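Local structure of kinesin-like protein Nod (3DCB) at residues T97-G102 and N238-A243; I157-E162 and R219-V224; E162-L167 and D289-T294; D166-T171 and R183-P188. The protein hydrolyses ATP and binds microtubules through this kinesin motor domain, and is required in meiosis for the segregation of non-exchange chromosomes. One frame throughout, in Å; residues are numbered along the deposited sequence.

How the contacts relate
Contact 1 (97-102 with 238-243) lies at the core, about 3 Å from the chain centre, and contact 2 (157-162 with 219-224) extends the same sheet outward: strands 221-229 and 234-241 are neighbours in it. Both rest on regular backbone bonding, parallel in contact 1 and antiparallel in contact 2, and both end near the nucleotide. Contact 3 sits about 7 Å from contact 2, centre to centre, shares Glu162 with it and sets the hairpin turn against a helix with little polar bonding. Contact 4, about 20 Å from the chain centre and partly buried, shares Asp166 and Leu167 with contact 3; there one carboxylate, rather than paired strands, gathers the hydrogen bonds.

Contact 1. Residues T97-G102 and N238-A243; sequences TALAYG and NIVDLA
Thr97 OG1 accepts an N-H from Asn238 ND2 at 3.0 Å, the donor line keeping close to the Asn238 amide plane and the bond nearly straight (167° at the hydrogen). The hydroxyl stands beside its own backbone N (chi1 -54°), which turns it to the amide and sends CG2 the other way, 3.9 Å from Val240 CG2. The amide is fully engaged: ND2 also bonds to Ser299 OG, and OD1 to Thr225 OG1. With an alanine at Thr97, Asn238 ND2 would probably keep Ser299 but lose its second acceptor, and a gap would be likely to open beside Val240.

The backbones run parallel, their axes 7° apart. Ala98 uses both its groups across the gap: its N donates to Asn238 O at 2.7 Å, and its O accepts from Val240 N. Ala100 does likewise, its N reaching Val240 O at 2.8 Å and its O taking the N-H of Leu242 at 3.0 Å, a more bent bond where the second strand has ended. On the Thr97 face, Leu99 CD1 meets Val240 CG1 at 3.8 Å, and Leu99 CD2 meets Leu242 CD2 at 3.9 Å.

Asp241 opens the DLAGSE sequence of kinesin switch II, and its OD1 bonds to Ser109 OG close to the magnesium ion; Gly102 begins the P-loop, its O bonded to Lys108 NZ. Strand 305-312 takes the remaining backbone bonds of Thr97, Leu99 and Tyr101, while helix 266-277 covers Leu99 and Leu242, and helix 108-112 covers Ala100 and Ile239.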
loop_
_atom_site.group_PDB
_atom_site.type_symbol
_atom_site.label_atom_id
_atom_site.label_comp_id
_atom_site.label_asym_id
_atom_site.label_seq_id
_atom_site.Cartn_x
_atom_site.Cartn_y
_atom_site.Cartn_z
ATOM N N THR A 97 1.606 -7.639 -0.110
ATOM C CA THR A 97 1.877 -6.237 0.155
ATOM C C THR A 97 1.189 -5.305 -0.840
ATOM O O THR A 97 1.286 -5.501 -2.041
ATOM C CB THR A 97 3.373 -5.936 0.138
ATOM O OG1 THR A 97 4.055 -6.808 1.049
ATOM C CG2 THR A 97 3.610 -4.494 0.579
ATOM N N ALA A 98 0.471 -4.314 -0.329
ATOM C CA ALA A 98 -0.203 -3.341 -1.181
ATOM C C ALA A 98 0.462 -1.991 -0.850
ATOM O O ALA A 98 0.429 -1.543 0.299
ATOM C CB ALA A 98 -1.703 -3.299 -0.876
ATOM N N LEU A 99 1.070 -1.370 -1.860
ATOM C CA LEU A 99 1.787 -0.109 -1.687
ATOM C C LEU A 99 1.248 1.053 -2.513
ATOM O O LEU A 99 1.124 0.955 -3.735
ATOM C CB LEU A 99 3.265 -0.312 -2.043
ATOM C CG LEU A 99 4.237 0.850 -1.820
ATOM C CD1 LEU A 99 5.578 0.266 -1.435
ATOM C CD2 LEU A 99 4.370 1.727 -3.076
ATOM N N ALA A 100 0.955 2.166 -1.856
ATOM C CA ALA A 100 0.465 3.326 -2.572
ATOM C C ALA A 100 1.551 4.414 -2.624
ATOM O O ALA A 100 2.109 4.788 -1.591
ATOM C CB ALA A 100 -0.809 3.867 -1.910
ATOM N N TYR A 101 1.855 4.893 -3.830
ATOM C CA TYR A 101 2.839 5.939 -4.029
ATOM C C TYR A 101 2.282 6.938 -5.024
ATOM O O TYR A 101 1.317 6.645 -5.726
ATOM C CB TYR A 101 4.146 5.351 -4.567
ATOM C CG TYR A 101 4.089 4.917 -6.006
ATOM C CD1 TYR A 101 3.336 3.806 -6.397
ATOM C CD2 TYR A 101 4.732 5.664 -7.000
ATOM C CE1 TYR A 101 3.213 3.454 -7.742
ATOM C CE2 TYR A 101 4.618 5.318 -8.349
ATOM C CZ TYR A 101 3.859 4.215 -8.713
ATOM O OH TYR A 101 3.769 3.867 -10.045
ATOM N N GLY A 102 2.884 8.122 -5.071
ATOM C CA GLY A 102 2.429 9.147 -5.994
ATOM C C GLY A 102 2.561 10.534 -5.406
ATOM O O GLY A 102 2.964 10.679 -4.252
ATOM N N ASN A 238 0.693 -6.364 4.172
ATOM C CA ASN A 238 1.205 -5.028 4.420
ATOM C C ASN A 238 0.491 -3.950 3.613
ATOM O O ASN A 238 0.402 -4.021 2.382
ATOM C CB ASN A 238 2.700 -4.975 4.100
ATOM C CG ASN A 238 3.497 -6.059 4.800
ATOM O OD1 ASN A 238 3.638 -6.062 6.029
ATOM N ND2 ASN A 238 4.036 -6.992 4.012
ATOM N N ILE A 239 -0.024 -2.952 4.316
ATOM C CA ILE A 239 -0.679 -1.835 3.674
ATOM C C ILE A 239 0.344 -0.689 3.803
ATOM O O ILE A 239 0.617 -0.208 4.910
ATOM C CB ILE A 239 -2.001 -1.514 4.393
ATOM C CG1 ILE A 239 -2.875 -2.784 4.414
ATOM C CG2 ILE A 239 -2.766 -0.403 3.648
ATOM C CD1 ILE A 239 -3.263 -3.275 3.050
ATOM N N VAL A 240 0.940 -0.302 2.674
ATOM C CA VAL A 240 1.959 0.745 2.646
ATOM C C VAL A 240 1.472 2.065 2.083
ATOM O O VAL A 240 1.072 2.157 0.921
ATOM C CB VAL A 240 3.197 0.305 1.822
ATOM C CG1 VAL A 240 4.304 1.338 1.960
ATOM C CG2 VAL A 240 3.693 -1.058 2.318
ATOM N N ASP A 241 1.535 3.097 2.912
ATOM C CA ASP A 241 1.080 4.428 2.545
ATOM C C ASP A 241 2.273 5.384 2.456
ATOM O O ASP A 241 2.673 6.009 3.444
ATOM C CB ASP A 241 0.096 4.909 3.599
ATOM C CG ASP A 241 -0.672 6.150 3.182
ATOM O OD1 ASP A 241 -1.331 6.734 4.070
ATOM O OD2 ASP A 241 -0.632 6.536 1.998
ATOM N N LEU A 242 2.838 5.494 1.259
ATOM C CA LEU A 242 3.949 6.408 1.017
ATOM C C LEU A 242 3.466 7.852 0.929
ATOM O O LEU A 242 2.444 8.138 0.306
ATOM C CB LEU A 242 4.691 6.023 -0.265
ATOM C CG LEU A 242 5.998 5.249 -0.085
ATOM C CD1 LEU A 242 5.876 4.244 1.050
ATOM C CD2 LEU A 242 6.394 4.555 -1.379
ATOM N N ALA A 243 4.207 8.757 1.559
ATOM C CA ALA A 243 3.917 10.183 1.467
ATOM C C ALA A 243 4.351 10.749 0.119
ATOM O O ALA A 243 5.347 10.312 -0.456
ATOM C CB ALA A 243 4.592 10.937 2.603
#

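Contact 2. Residues I157-E162 and R219-V224; sequences IEIYNE and RSHAIV. With ANP (phosphoaminophosphonic acid-adenylate ester), chain C.
Ile157 and Ile223 form a hydrogen-bonded antiparallel pair, Ile157 N to Ile223 O at 2.7 Å with the return bond equally short. Ile159 and His221 repeat the pattern, with His221 N donating to Ile159 O at 2.9 Å. On the isoleucine face the packing is close: Ile159 CD1 lies 4.0 Å from Ile223 CD1, His221 brings ND1 obliquely to 3.9 Å from Ile159 CG2, and helix 291-295 covers this layer through Val291, Leu292 and Val295.

The opposite face is tight as well, but polar. Glu158 keeps CG anti to its backbone N (chi1 162°) and runs out extended, which brings OE2 to 2.8 Å from Ser220 OG. The serine donates to the anti lone pair of OE2 while its oxygen is also bonded to Arg206 NH2, and Arg207 N grips Glu158 OE1. The buried carboxylate is thus held at both oxygens.

This is where the central kinesin sheet gives way to switch I: Arg219, Ser220 and His221 end its NxxSSRSH sequence. Bent at chi2 and chi3, the Arg219 chain swings away from the strand pair toward the gamma-phosphate, NH2 lying 2.8 Å from ANP O3G. The exact placement of the guanidinium is doubtful, since NH2 also crowds Ala243 CB. Lys108 and Thr104 hold the same nucleotide.

Toward the solvent the contact is looser. The Tyr160 ring, partly exposed and little covered by the other segment, turns its edge to Arg219 O, with CD1 3.8 Å from that oxygen, and its hydroxyl bonds to Ser217 O. Beyond it Asn161 and Glu162 are exposed and touch nothing of 219-224.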
loop_
_atom_site.group_PDB
_atom_site.type_symbol
_atom_site.label_atom_id
_atom_site.label_comp_id
_atom_site.label_asym_id
_atom_site.label_seq_id
_atom_site.Cartn_x
_atom_site.Cartn_y
_atom_site.Cartn_z
ATOM N N ILE A 157 3.962 0.691 11.633
ATOM C CA ILE A 157 5.309 1.231 11.586
ATOM C C ILE A 157 5.361 2.501 10.759
ATOM O O ILE A 157 4.700 2.603 9.729
ATOM C CB ILE A 157 6.307 0.224 10.990
ATOM C CG1 ILE A 157 6.551 -0.928 11.958
ATOM C CG2 ILE A 157 7.627 0.920 10.695
ATOM C CD1 ILE A 157 7.378 -2.032 11.340
ATOM N N GLU A 158 6.125 3.478 11.235
ATOM C CA GLU A 158 6.286 4.739 10.521
ATOM C C GLU A 158 7.753 4.889 10.121
ATOM O O GLU A 158 8.654 4.504 10.865
ATOM C CB GLU A 158 5.863 5.926 11.397
ATOM C CG GLU A 158 6.395 7.278 10.912
ATOM C CD GLU A 158 6.073 8.440 11.862
ATOM O OE1 GLU A 158 6.246 8.275 13.094
ATOM O OE2 GLU A 158 5.663 9.521 11.364
ATOM N N ILE A 159 7.985 5.410 8.923
ATOM C CA ILE A 159 9.336 5.625 8.440
ATOM C C ILE A 159 9.520 7.122 8.245
ATOM O O ILE A 159 8.835 7.731 7.427
ATOM C CB ILE A 159 9.579 4.890 7.114
ATOM C CG1 ILE A 159 9.686 3.390 7.372
ATOM C CG2 ILE A 159 10.868 5.393 6.468
ATOM C CD1 ILE A 159 9.784 2.567 6.103
ATOM N N TYR A 160 10.434 7.700 9.019
ATOM C CA TYR A 160 10.716 9.134 8.968
ATOM C C TYR A 160 12.211 9.350 8.849
ATOM O O TYR A 160 12.959 8.984 9.748
ATOM C CB TYR A 160 10.199 9.810 10.238
ATOM C CG TYR A 160 10.525 11.287 10.360
ATOM C CD1 TYR A 160 10.216 12.185 9.335
ATOM C CD2 TYR A 160 11.100 11.797 11.527
ATOM C CE1 TYR A 160 10.469 13.553 9.475
ATOM C CE2 TYR A 160 11.355 13.160 11.678
ATOM C CZ TYR A 160 11.036 14.032 10.651
ATOM O OH TYR A 160 11.266 15.378 10.800
ATOM N N ASN A 161 12.653 9.947 7.745
ATOM C CA ASN A 161 14.079 10.182 7.519
ATOM C C ASN A 161 14.866 8.891 7.622
ATOM O O ASN A 161 15.764 8.773 8.458
ATOM C CB ASN A 161 14.644 11.183 8.530
ATOM C CG ASN A 161 14.210 12.605 8.249
ATOM O OD1 ASN A 161 14.501 13.161 7.193
ATOM N ND2 ASN A 161 13.504 13.202 9.203
ATOM N N GLU A 162 14.519 7.929 6.772
ATOM C CA GLU A 162 15.183 6.634 6.749
ATOM C C GLU A 162 15.382 5.996 8.115
ATOM O O GLU A 162 16.442 5.452 8.407
ATOM C CB GLU A 162 16.521 6.741 6.038
ATOM C CG GLU A 162 16.416 6.668 4.531
ATOM C CD GLU A 162 15.841 5.339 4.058
ATOM O OE1 GLU A 162 16.483 4.289 4.301
ATOM O OE2 GLU A 162 14.749 5.347 3.449
ATOM N N ARG A 219 7.205 15.019 6.640
ATOM C CA ARG A 219 6.422 14.026 5.914
ATOM C C ARG A 219 7.041 12.638 6.041
ATOM O O ARG A 219 8.264 12.490 6.037
ATOM C CB ARG A 219 6.300 14.413 4.438
ATOM C CG ARG A 219 5.246 15.472 4.161
ATOM C CD ARG A 219 4.059 14.885 3.415
ATOM N NE ARG A 219 3.201 14.091 4.289
ATOM C CZ ARG A 219 2.620 12.951 3.930
ATOM N NH1 ARG A 219 1.855 12.293 4.791
ATOM N NH2 ARG A 219 2.803 12.466 2.709
ATOM N N SER A 220 6.190 11.624 6.155
ATOM C CA SER A 220 6.615 10.317 6.641
ATOM C C SER A 220 5.776 9.201 6.028
ATOM O O SER A 220 4.646 9.427 5.596
ATOM C CB SER A 220 6.534 10.259 8.168
ATOM O OG SER A 220 5.209 10.001 8.598
ATOM N N HIS A 221 6.335 7.996 5.996
ATOM C CA HIS A 221 5.653 6.852 5.414
ATOM C C HIS A 221 5.095 5.959 6.518
ATOM O O HIS A 221 5.648 5.894 7.615
ATOM C CB HIS A 221 6.619 6.045 4.557
ATOM C CG HIS A 221 7.390 6.868 3.574
ATOM N ND1 HIS A 221 8.714 7.191 3.760
ATOM C CD2 HIS A 221 7.030 7.423 2.394
ATOM C CE1 HIS A 221 9.141 7.909 2.735
ATOM N NE2 HIS A 221 8.138 8.062 1.893
ATOM N N ALA A 222 4.004 5.263 6.213
ATOM C CA ALA A 222 3.367 4.394 7.184
ATOM C C ALA A 222 3.111 2.985 6.666
ATOM O O ALA A 222 2.801 2.776 5.500
ATOM C CB ALA A 222 2.058 5.017 7.649
ATOM N N ILE A 223 3.231 2.016 7.560
ATOM C CA ILE A 223 3.005 0.639 7.212
ATOM C C ILE A 223 2.165 -0.007 8.297
ATOM O O ILE A 223 2.577 -0.096 9.462
ATOM C CB ILE A 223 4.329 -0.124 7.100
ATOM C CG1 ILE A 223 5.220 0.547 6.054
ATOM C CG2 ILE A 223 4.068 -1.591 6.695
ATOM C CD1 ILE A 223 6.649 0.085 6.093
ATOM N N VAL A 224 0.960 -0.416 7.923
ATOM C CA VAL A 224 0.096 -1.097 8.859
ATOM C C VAL A 224 0.040 -2.515 8.313
ATOM O O VAL A 224 -0.359 -2.744 7.168
ATOM C CB VAL A 224 -1.331 -0.500 8.922
ATOM C CG1 VAL A 224 -2.230 -1.403 9.758
ATOM C CG2 VAL A 224 -1.286 0.894 9.562
HETATM P PG ANP C . 0.075 13.003 0.803
HETATM O O1G ANP C . 0.803 12.292 -0.253
HETATM O O2G ANP C . 0.825 14.366 1.137
HETATM O O3G ANP C . 0.080 12.122 2.139
HETATM P PB ANP C . -2.436 11.972 -0.031
HETATM O O1B ANP C . -1.850 11.391 -1.250
HETATM O O2B ANP C . -2.368 10.904 1.166
HETATM N N3B ANP C . -1.524 13.367 0.352
HETATM P PA ANP C . -5.035 11.976 0.706
HETATM O O1A ANP C . -5.065 10.510 0.691
HETATM O O2A ANP C . -4.628 12.503 2.146
HETATM O O3A ANP C . -3.919 12.525 -0.360
HETATM O "O5'" ANP C . -6.462 12.545 0.285
HETATM C "C5'" ANP C . -6.413 13.993 0.302
HETATM C "C4'" ANP C . -7.840 14.545 0.210
HETATM O "O4'" ANP C . -8.459 14.147 -1.053
HETATM C "C3'" ANP C . -8.692 13.954 1.368
HETATM O "O3'" ANP C . -9.791 14.779 1.694
HETATM C "C2'" ANP C . -9.369 12.778 0.573
HETATM O "O2'" ANP C . -10.598 12.371 1.183
HETATM C "C1'" ANP C . -9.702 13.471 -0.770
HETATM N N9 ANP C . -9.961 12.454 -1.792
HETATM C C8 ANP C . -9.028 11.820 -2.578
HETATM N N7 ANP C . -9.584 10.871 -3.276
HETATM C C5 ANP C . -10.932 10.948 -3.136
HETATM C C6 ANP C . -12.037 10.220 -3.624
HETATM N N6 ANP C . -11.859 9.251 -4.583
HETATM N N1 ANP C . -13.274 10.484 -3.131
HETATM C C2 ANP C . -13.476 11.506 -2.282
HETATM N N3 ANP C . -12.461 12.210 -1.778
HETATM C C4 ANP C . -11.192 11.940 -2.135
#

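Contact 3. Residues E162-L167 and D289-T294; sequences EKPFDL and DSVLTT
Val291, in the first turn of helix 291-295, fits under the bent chain of Glu162, which belongs to the tight turn of the beta hairpin formed by strands 151-159 and 164-166. The helix starts within the sequence YRDSVLT, the counterpart of the YRxSKLT motif of kinesins, whose region belongs to the microtubule-binding side of the motor. Glu162 has a left-handed backbone conformation, consistent with the tightness of the turn.

Followed outward from its CB, Val291 meets the turn atom by atom. CB itself lies 4.2 Å from Glu162 OE1. CG1, anti to the carbonyl carbon (chi1 -67°), points into the bend of the turn, where it comes 3.5 Å from the backbone oxygen, Glu162 O. The same methyl touches the proline ring that follows, Pro164 CD at 4.0 Å. CG2 takes the other side and lies 3.7 Å from Glu162 OE2; it also rests on Ile159 of the hairpin's first strand. With an alanine here both methyls are gone, and the Pro164 ring would probably lose its apolar cover while the carboxylate would be likely to turn more loosely above the helix.

One polar bond crosses the contact. Val291 N donates weakly to Glu162 OE1 at 3.4 Å, bent to 145° at the hydrogen; the chain's turn at chi2 carries the carboxylate back over this N-H. A negative group beside a helix start would be expected to suit the helix dipole. Within the helix start itself, Ser290 OG donates to Thr293 OG1 at 3.1 Å.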
loop_
_atom_site.group_PDB
_atom_site.type_symbol
_atom_site.label_atom_id
_atom_site.label_comp_id
_atom_site.label_asym_id
_atom_site.label_seq_id
_atom_site.Cartn_x
_atom_site.Cartn_y
_atom_site.Cartn_z
ATOM N N GLU A 162 14.519 7.929 6.772
ATOM C CA GLU A 162 15.183 6.634 6.749
ATOM C C GLU A 162 15.382 5.996 8.115
ATOM O O GLU A 162 16.442 5.452 8.407
ATOM C CB GLU A 162 16.521 6.741 6.038
ATOM C CG GLU A 162 16.416 6.668 4.531
ATOM C CD GLU A 162 15.841 5.339 4.058
ATOM O OE1 GLU A 162 16.483 4.289 4.301
ATOM O OE2 GLU A 162 14.749 5.347 3.449
ATOM N N LYS A 163 14.355 6.061 8.952
ATOM C CA LYS A 163 14.417 5.448 10.268
ATOM C C LYS A 163 13.031 4.931 10.632
ATOM O O LYS A 163 12.038 5.648 10.523
ATOM C CB LYS A 163 14.914 6.457 11.307
ATOM C CG LYS A 163 16.412 6.718 11.191
ATOM C CD LYS A 163 16.914 7.812 12.140
ATOM C CE LYS A 163 16.480 9.200 11.681
ATOM N NZ LYS A 163 17.090 10.263 12.544
ATOM N N PRO A 164 12.952 3.659 11.041
ATOM C CA PRO A 164 11.697 3.015 11.424
ATOM C C PRO A 164 11.294 3.310 12.863
ATOM O O PRO A 164 12.137 3.370 13.758
ATOM C CB PRO A 164 11.993 1.537 11.190
ATOM C CG PRO A 164 13.424 1.439 11.600
ATOM C CD PRO A 164 14.044 2.665 10.964
ATOM N N PHE A 165 10.000 3.495 13.076
ATOM C CA PHE A 165 9.463 3.781 14.400
ATOM C C PHE A 165 8.248 2.897 14.685
ATOM O O PHE A 165 7.273 2.907 13.924
ATOM C CB PHE A 165 9.033 5.244 14.487
ATOM C CG PHE A 165 10.166 6.225 14.395
ATOM C CD1 PHE A 165 10.934 6.529 15.514
ATOM C CD2 PHE A 165 10.479 6.836 13.181
ATOM C CE1 PHE A 165 11.995 7.440 15.430
ATOM C CE2 PHE A 165 11.533 7.746 13.085
ATOM C CZ PHE A 165 12.295 8.045 14.209
ATOM N N ASP A 166 8.313 2.139 15.778
ATOM C CA ASP A 166 7.220 1.265 16.197
ATOM C C ASP A 166 6.205 2.153 16.916
ATOM O O ASP A 166 6.370 2.464 18.094
ATOM C CB ASP A 166 7.728 0.194 17.164
ATOM C CG ASP A 166 6.638 -0.774 17.594
ATOM O OD1 ASP A 166 5.451 -0.391 17.595
ATOM O OD2 ASP A 166 6.976 -1.924 17.951
ATOM N N LEU A 167 5.165 2.554 16.190
ATOM C CA LEU A 167 4.120 3.427 16.703
ATOM C C LEU A 167 3.207 2.772 17.726
ATOM O O LEU A 167 2.373 3.441 18.335
ATOM C CB LEU A 167 3.271 3.938 15.539
ATOM C CG LEU A 167 3.724 5.221 14.845
ATOM C CD1 LEU A 167 5.211 5.205 14.626
ATOM C CD2 LEU A 167 2.981 5.354 13.531
ATOM N N ASP A 289 19.207 -1.955 1.402
ATOM C CA ASP A 289 19.336 -0.699 0.668
ATOM C C ASP A 289 18.415 0.397 1.175
ATOM O O ASP A 289 18.647 1.576 0.913
ATOM C CB ASP A 289 19.097 -0.934 -0.815
ATOM C CG ASP A 289 20.255 -1.636 -1.470
ATOM O OD1 ASP A 289 20.882 -2.472 -0.784
ATOM O OD2 ASP A 289 20.532 -1.360 -2.656
ATOM N N SER A 290 17.377 0.008 1.906
ATOM C CA SER A 290 16.446 0.980 2.465
ATOM C C SER A 290 15.733 0.357 3.640
ATOM O O SER A 290 15.758 -0.865 3.813
ATOM C CB SER A 290 15.413 1.419 1.423
ATOM O OG SER A 290 14.401 0.440 1.255
ATOM N N VAL A 291 15.084 1.190 4.441
ATOM C CA VAL A 291 14.359 0.687 5.595
ATOM C C VAL A 291 13.067 0.013 5.145
ATOM O O VAL A 291 12.644 -0.987 5.736
ATOM C CB VAL A 291 14.033 1.815 6.589
ATOM C CG1 VAL A 291 15.318 2.352 7.205
ATOM C CG2 VAL A 291 13.307 2.941 5.876
ATOM N N LEU A 292 12.447 0.537 4.086
ATOM C CA LEU A 292 11.207 -0.038 3.586
ATOM C C LEU A 292 11.372 -1.499 3.198
ATOM O O LEU A 292 10.602 -2.351 3.652
ATOM C CB LEU A 292 10.676 0.749 2.388
ATOM C CG LEU A 292 9.386 0.139 1.817
ATOM C CD1 LEU A 292 8.299 0.199 2.891
ATOM C CD2 LEU A 292 8.948 0.879 0.560
ATOM N N THR A 293 12.367 -1.793 2.360
ATOM C CA THR A 293 12.608 -3.176 1.959
ATOM C C THR A 293 13.160 -3.979 3.131
ATOM O O THR A 293 13.122 -5.210 3.118
ATOM C CB THR A 293 13.613 -3.291 0.802
ATOM O OG1 THR A 293 14.820 -2.599 1.136
ATOM C CG2 THR A 293 13.037 -2.695 -0.488
ATOM N N THR A 294 13.698 -3.289 4.134
ATOM C CA THR A 294 14.229 -3.981 5.299
ATOM C C THR A 294 13.045 -4.429 6.151
ATOM O O THR A 294 12.982 -5.581 6.578
ATOM C CB THR A 294 15.179 -3.054 6.132
ATOM O OG1 THR A 294 16.360 -2.779 5.373
ATOM C CG2 THR A 294 15.567 -3.701 7.444
#

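Contact 4. Residues D166-T171 and R183-P188; sequences DLLGST and RCTCLP
The Asp166 carboxylate is the flat group on which the contact turns, and Thr185 meets it from several directions. Thr185 N donates to OD2 at 2.7 Å on the syn side, 22° out of the carboxylate plane. Cys184 CB lies beyond that same side, whereas Thr185 CG2 and Gly169 N lie on the opposite side of the plane. At the OD1 end, Thr185 OG1 comes close to the plane and gives a weak bond of 3.3 Å to OD1. Leu168 N meets Asp166 OD1 nearly along its C-O axis at 2.8 Å, which makes an Asx turn, and Gly169 N adds a weak bond. With CG anti to the backbone N (chi1 -178°), the carboxylate reaches across to the 183-188 segment while still closing its own turn. A water sits 2.9 Å from Asp166 OD1 and 3.0 Å from Thr185 O, on the Thr185 N side of the plane; its protons have further acceptors within reach.

Beside this polar centre is a small apolar one: Leu168 CG packs on Leu187 CD1 at 3.6 Å. At Gly169 a side chain would be crowded by Thr185 CG2.

Strand 151-159 carries both segments along one edge, away from strand 221-229. Leu167 bonds by backbone to Phe156 and Leu187 to Ala154, while Leu168 rests on Phe156 and Cys184 on Ile157.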
loop_
_atom_site.group_PDB
_atom_site.type_symbol
_atom_site.label_atom_id
_atom_site.label_comp_id
_atom_site.label_asym_id
_atom_site.label_seq_id
_atom_site.Cartn_x
_atom_site.Cartn_y
_atom_site.Cartn_z
ATOM N N ASP A 166 8.313 2.139 15.778
ATOM C CA ASP A 166 7.220 1.265 16.197
ATOM C C ASP A 166 6.205 2.153 16.916
ATOM O O ASP A 166 6.370 2.464 18.094
ATOM C CB ASP A 166 7.728 0.194 17.164
ATOM C CG ASP A 166 6.638 -0.774 17.594
ATOM O OD1 ASP A 166 5.451 -0.391 17.595
ATOM O OD2 ASP A 166 6.976 -1.924 17.951
ATOM N N LEU A 167 5.165 2.554 16.190
ATOM C CA LEU A 167 4.120 3.427 16.703
ATOM C C LEU A 167 3.207 2.772 17.726
ATOM O O LEU A 167 2.373 3.441 18.335
ATOM C CB LEU A 167 3.271 3.938 15.539
ATOM C CG LEU A 167 3.724 5.221 14.845
ATOM C CD1 LEU A 167 5.211 5.205 14.626
ATOM C CD2 LEU A 167 2.981 5.354 13.531
ATOM N N LEU A 168 3.361 1.470 17.916
ATOM C CA LEU A 168 2.524 0.739 18.853
ATOM C C LEU A 168 3.227 0.409 20.158
ATOM O O LEU A 168 2.585 0.061 21.152
ATOM C CB LEU A 168 2.021 -0.545 18.183
ATOM C CG LEU A 168 0.564 -0.535 17.700
ATOM C CD1 LEU A 168 0.185 0.835 17.178
ATOM C CD2 LEU A 168 0.368 -1.608 16.632
ATOM N N GLY A 169 4.550 0.523 20.151
ATOM C CA GLY A 169 5.317 0.230 21.348
ATOM C C GLY A 169 5.265 1.364 22.349
ATOM O O GLY A 169 4.543 2.343 22.171
ATOM N N SER A 170 6.040 1.228 23.411
ATOM C CA SER A 170 6.089 2.245 24.444
ATOM C C SER A 170 7.217 3.228 24.167
ATOM O O SER A 170 7.439 4.159 24.938
ATOM C CB SER A 170 6.304 1.583 25.799
ATOM O OG SER A 170 7.428 0.725 25.755
ATOM N N THR A 171 7.933 3.016 23.068
ATOM C CA THR A 171 9.038 3.894 22.696
ATOM C C THR A 171 8.950 4.251 21.217
ATOM O O THR A 171 9.873 3.994 20.446
ATOM C CB THR A 171 10.394 3.225 22.952
ATOM O OG1 THR A 171 10.493 2.024 22.171
ATOM C CG2 THR A 171 10.534 2.877 24.419
ATOM N N ARG A 183 10.389 -7.355 14.359
ATOM C CA ARG A 183 10.111 -7.834 15.701
ATOM C C ARG A 183 9.199 -6.852 16.423
ATOM O O ARG A 183 8.786 -7.097 17.554
ATOM C CB ARG A 183 11.432 -7.989 16.462
ATOM C CG ARG A 183 11.566 -9.240 17.330
ATOM C CD ARG A 183 10.612 -9.225 18.527
ATOM N NE ARG A 183 11.097 -10.063 19.625
ATOM C CZ ARG A 183 12.183 -9.796 20.347
ATOM N NH1 ARG A 183 12.902 -8.710 20.087
ATOM N NH2 ARG A 183 12.543 -10.603 21.339
ATOM N N CYS A 184 8.877 -5.747 15.757
ATOM C CA CYS A 184 8.022 -4.714 16.338
ATOM C C CYS A 184 6.743 -5.268 16.975
ATOM O O CYS A 184 6.311 -6.378 16.662
ATOM C CB CYS A 184 7.669 -3.683 15.273
ATOM S SG CYS A 184 7.388 -4.415 13.656
ATOM N N THR A 185 6.132 -4.485 17.860
ATOM C CA THR A 185 4.927 -4.916 18.556
ATOM C C THR A 185 3.717 -5.247 17.680
ATOM O O THR A 185 3.358 -4.499 16.772
ATOM C CB THR A 185 4.496 -3.882 19.626
ATOM O OG1 THR A 185 3.735 -2.838 19.016
ATOM C CG2 THR A 185 5.728 -3.288 20.304
ATOM N N CYS A 186 3.100 -6.390 17.975
ATOM C CA CYS A 186 1.915 -6.864 17.270
ATOM C C CYS A 186 0.777 -6.928 18.279
ATOM O O CYS A 186 0.822 -7.738 19.212
ATOM C CB CYS A 186 2.120 -8.273 16.717
ATOM S SG CYS A 186 3.111 -8.376 15.239
ATOM N N LEU A 187 -0.236 -6.081 18.108
ATOM C CA LEU A 187 -1.362 -6.095 19.028
ATOM C C LEU A 187 -2.466 -7.010 18.491
ATOM O O LEU A 187 -2.854 -6.930 17.330
ATOM C CB LEU A 187 -1.897 -4.675 19.257
ATOM C CG LEU A 187 -0.886 -3.687 19.862
ATOM C CD1 LEU A 187 -1.537 -2.322 20.062
ATOM C CD2 LEU A 187 -0.375 -4.229 21.189
ATOM N N PRO A 188 -2.975 -7.908 19.343
ATOM C CA PRO A 188 -4.033 -8.844 18.960
ATOM C C PRO A 188 -5.312 -8.118 18.576
ATOM O O PRO A 188 -5.602 -7.043 19.088
ATOM C CB PRO A 188 -4.217 -9.695 20.218
ATOM C CG PRO A 188 -2.888 -9.589 20.914
ATOM C CD PRO A 188 -2.543 -8.148 20.732
HETATM O O HOH W 1 3.904 -1.803 15.605
#